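Local coordinates for methylocystis parvus OBBP MbnE (Methylocystis parvus OBBP, PDB 5ICQ), which probably binds the copper-chelating peptide methanobactin in the periplasm, as a solute-binding protein of family 5, at residues 59-64 and 604-609. Numbering follows the deposited sequence.
Sequences AAKKGG and SWWRKN
Lys61 and Trp606 bring the two backbones together, their CA atoms 6.1 Å apart, where the run Ala60-Gly64 lies at 82° to Trp606-Asn609. In this family 5 periplasmic binding protein the C-terminal tail passes across the loop that leads into strand 65-71, an outer strand of a mixed four-stranded sheet. The tail's own short strand, 606-607, pairs with strand 584-585, and the backbones of Gly63 and Gly64 are tied to Asn259 and Glu262, so each segment is held from outside as well. Between the two, water does the bridging: one molecule donates to the carbonyl oxygens of Lys61 and Gly63 and accepts from the backbone N of Arg607.

The Trp606 indole takes the chain at Ala60 on one face. The Ala60 CA sits 3.8 Å from the centroid of the five-membered ring, only 16° off its normal, a CH-pi contact, while Ala60 CB reaches CE3 of Trp606 at 3.4 Å. A chi1 of 68° sets CG between the backbone N and carbonyl carbon, raising the ring against the loop. In the ring plane, NE1 donates to a second water, which also accepts from Lys61 NZ. A leucine in place of Trp606 would probably leave that water without its indole donor and Ala60 without a flat face to lie on.

Farther along, the extended Lys61 chain crosses the poorly ordered Asn609 side chain at about a right angle, its CD and NZ against Asn609 CB. Arg607, bent near the end of its chain, lays one face of its guanidinium over the Gly63-Gly64 peptide; a CB on Gly63 would run into NH2 of Arg607, and one on Gly64 into CD. At the guanidinium edge, NH2 of Arg607 donates over 3.2 Å to a third water, which donates in turn to the Lys62 carbonyl oxygen.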
ATOM      1  N   ALA A  59      28.210  -6.925  -6.266  1.00 15.60           N
ATOM      2  CA  ALA A  59      28.876  -8.204  -6.484  1.00 18.82           C
ATOM      3  C   ALA A  59      27.906  -9.346  -6.773  1.00 22.04           C
ATOM      4  O   ALA A  59      28.352 -10.492  -6.903  1.00 16.51           O
ATOM      5  CB  ALA A  59      29.749  -8.564  -5.275  1.00 19.96           C
ATOM      6  N   ALA A  60      26.604  -9.071  -6.874  1.00 16.51           N
ATOM      7  CA  ALA A  60      25.644 -10.120  -7.198  1.00  9.89           C
ATOM      8  C   ALA A  60      26.057 -10.842  -8.472  1.00 13.75           C
ATOM      9  O   ALA A  60      26.480 -10.217  -9.451  1.00 18.78           O
ATOM     10  CB  ALA A  60      24.242  -9.522  -7.368  1.00 10.44           C
ATOM     11  N   LYS A  61      25.942 -12.168  -8.455  1.00 15.20           N
ATOM     12  CA  LYS A  61      26.319 -12.971  -9.609  1.00 17.80           C
ATOM     13  C   LYS A  61      25.199 -13.005 -10.644  1.00 22.47           C
ATOM     14  O   LYS A  61      24.015 -13.009 -10.303  1.00 18.42           O
ATOM     15  CB  LYS A  61      26.672 -14.384  -9.161  1.00 20.78           C
ATOM     16  CG  LYS A  61      27.947 -14.411  -8.326  1.00 33.56           C
ATOM     17  CD  LYS A  61      28.035 -15.648  -7.469  1.00 46.75           C
ATOM     18  CE  LYS A  61      29.271 -15.604  -6.577  1.00 54.96           C
ATOM     19  NZ  LYS A  61      29.257 -16.678  -5.541  1.00 57.61           N
ATOM     20  N   LYS A  62      25.584 -13.058 -11.921  1.00 12.99           N
ATOM     21  CA  LYS A  62      24.619 -13.137 -13.014  1.00 15.83           C
ATOM     22  C   LYS A  62      24.440 -14.575 -13.484  1.00 22.32           C
ATOM     23  O   LYS A  62      25.402 -15.348 -13.533  1.00 23.65           O
ATOM     24  CB  LYS A  62      25.063 -12.270 -14.193  1.00 19.32           C
ATOM     25  CG  LYS A  62      25.406 -10.843 -13.808  1.00 30.74           C
ATOM     26  CD  LYS A  62      24.166 -10.045 -13.405  1.00 27.10           C
ATOM     27  CE  LYS A  62      24.546  -8.635 -12.941  1.00 30.63           C
ATOM     28  NZ  LYS A  62      23.370  -7.839 -12.472  1.00 32.28           N
ATOM     29  N   GLY A  63      23.208 -14.923 -13.843  1.00 18.52           N
ATOM     30  CA  GLY A  63      22.901 -16.219 -14.415  1.00 20.30           C
ATOM     31  C   GLY A  63      21.747 -16.900 -13.706  1.00 17.33           C
ATOM     32  O   GLY A  63      21.290 -16.482 -12.643  1.00 14.40           O
ATOM     33  N   GLY A  64      21.277 -17.973 -14.335  1.00 14.11           N
ATOM     34  CA  GLY A  64      20.307 -18.857 -13.725  1.00 18.50           C
ATOM     35  C   GLY A  64      18.869 -18.439 -13.973  1.00 17.99           C
ATOM     36  O   GLY A  64      18.568 -17.338 -14.442  1.00 17.99           O
ATOM     37  N   SER A 604      16.707  -7.780  -6.419  1.00  9.03           N
ATOM     38  CA  SER A 604      18.019  -7.683  -5.773  1.00 10.67           C
ATOM     39  C   SER A 604      18.661  -9.037  -5.462  1.00 12.65           C
ATOM     40  O   SER A 604      19.832  -9.072  -5.064  1.00 12.62           O
ATOM     41  CB  SER A 604      17.925  -6.864  -4.474  1.00 13.41           C
ATOM     42  OG  SER A 604      17.157  -7.546  -3.494  1.00 12.09           O
ATOM     43  N   TRP A 605      17.951 -10.142  -5.644  1.00  8.19           N
ATOM     44  CA  TRP A 605      18.502 -11.448  -5.306  1.00  8.05           C
ATOM     45  C   TRP A 605      19.328 -12.004  -6.463  1.00  7.29           C
ATOM     46  O   TRP A 605      19.366 -11.445  -7.564  1.00 10.54           O
ATOM     47  CB  TRP A 605      17.388 -12.435  -4.952  1.00  5.35           C
ATOM     48  CG  TRP A 605      16.610 -12.141  -3.701  1.00  9.75           C
ATOM     49  CD1 TRP A 605      16.004 -10.964  -3.360  1.00 11.71           C
ATOM     50  CD2 TRP A 605      16.271 -13.080  -2.664  1.00  7.93           C
ATOM     51  NE1 TRP A 605      15.340 -11.104  -2.159  1.00 11.04           N
ATOM     52  CE2 TRP A 605      15.492 -12.390  -1.711  1.00 12.73           C
ATOM     53  CE3 TRP A 605      16.584 -14.425  -2.435  1.00 11.07           C
ATOM     54  CZ2 TRP A 605      14.998 -13.007  -0.553  1.00 13.72           C
ATOM     55  CZ3 TRP A 605      16.104 -15.036  -1.275  1.00 18.58           C
ATOM     56  CH2 TRP A 605      15.316 -14.328  -0.356  1.00 17.54           C
ATOM     57  N   TRP A 606      19.998 -13.126  -6.208  1.00  9.34           N
ATOM     58  CA  TRP A 606      20.789 -13.760  -7.261  1.00  7.03           C
ATOM     59  C   TRP A 606      21.026 -15.226  -6.923  1.00 11.44           C
ATOM     60  O   TRP A 606      20.785 -15.674  -5.802  1.00 14.91           O
ATOM     61  CB  TRP A 606      22.118 -13.027  -7.485  1.00 11.56           C
ATOM     62  CG  TRP A 606      23.149 -13.098  -6.355  1.00 10.60           C
ATOM     63  CD1 TRP A 606      24.164 -14.012  -6.221  1.00 15.74           C
ATOM     64  CD2 TRP A 606      23.286 -12.184  -5.255  1.00 10.10           C
ATOM     65  NE1 TRP A 606      24.908 -13.733  -5.094  1.00 18.00           N
ATOM     66  CE2 TRP A 606      24.388 -12.618  -4.484  1.00 13.96           C
ATOM     67  CE3 TRP A 606      22.571 -11.048  -4.837  1.00 11.40           C
ATOM     68  CZ2 TRP A 606      24.800 -11.955  -3.330  1.00 19.46           C
ATOM     69  CZ3 TRP A 606      22.987 -10.388  -3.690  1.00 15.59           C
ATOM     70  CH2 TRP A 606      24.088 -10.847  -2.947  1.00 21.89           C
ATOM     71  N   ARG A 607      21.493 -15.971  -7.926  1.00 10.40           N
ATOM     72  CA  ARG A 607      21.779 -17.393  -7.764  1.00 14.38           C
ATOM     73  C   ARG A 607      23.157 -17.582  -7.138  1.00 16.73           C
ATOM     74  O   ARG A 607      24.147 -17.014  -7.608  1.00 17.23           O
ATOM     75  CB  ARG A 607      21.712 -18.101  -9.116  1.00 20.56           C
ATOM     76  CG  ARG A 607      21.988 -19.601  -9.051  1.00 35.35           C
ATOM     77  CD  ARG A 607      22.192 -20.203 -10.441  1.00 35.49           C
ATOM     78  NE  ARG A 607      23.345 -19.626 -11.129  1.00 34.72           N
ATOM     79  CZ  ARG A 607      23.700 -19.922 -12.376  1.00 34.55           C
ATOM     80  NH1 ARG A 607      22.995 -20.795 -13.082  1.00 36.35           N
ATOM     81  NH2 ARG A 607      24.767 -19.343 -12.916  1.00 38.27           N
ATOM     82  N   LYS A 608      23.222 -18.376  -6.082  1.00 16.41           N
ATOM     83  CA  LYS A 608      24.491 -18.583  -5.393  1.00 25.98           C
ATOM     84  C   LYS A 608      25.437 -19.404  -6.266  1.00 30.44           C
ATOM     85  O   LYS A 608      25.014 -20.326  -6.968  1.00 35.40           O
ATOM     86  CB  LYS A 608      24.248 -19.288  -4.060  1.00 29.93           C
ATOM     87  CG  LYS A 608      25.432 -19.285  -3.124  1.00 36.15           C
ATOM     88  CD  LYS A 608      24.985 -19.531  -1.697  1.00 36.79           C
ATOM     89  CE  LYS A 608      24.269 -20.859  -1.567  1.00 42.02           C
ATOM     90  NZ  LYS A 608      23.804 -21.088  -0.167  1.00 51.39           N
ATOM     91  N   ASN A 609      26.720 -19.068  -6.244  1.00 36.81           N
ATOM     92  CA  ASN A 609      27.655 -19.889  -7.018  1.00 59.39           C
ATOM     93  C   ASN A 609      28.222 -21.026  -6.168  1.00 54.58           C
ATOM     94  O   ASN A 609      27.603 -22.084  -6.045  1.00 48.82           O
ATOM     95  CB  ASN A 609      28.793 -19.049  -7.595  1.00 73.09           C
ATOM     96  CG  ASN A 609      29.188 -19.488  -8.995  1.00 80.47           C
ATOM     97  OD1 ASN A 609      28.435 -20.196  -9.671  1.00 83.38           O
ATOM     98  ND2 ASN A 609      30.369 -19.069  -9.438  1.00 80.13           N
TER
HETATM   99  O   HOH W   1      21.851 -14.714 -10.505  1.00 15.37           O
HETATM  100  O   HOH W   2      27.016 -15.457  -4.228  1.00 35.04           O
HETATM  101  O   HOH W   3      26.733 -16.974 -12.046  1.00 34.82           O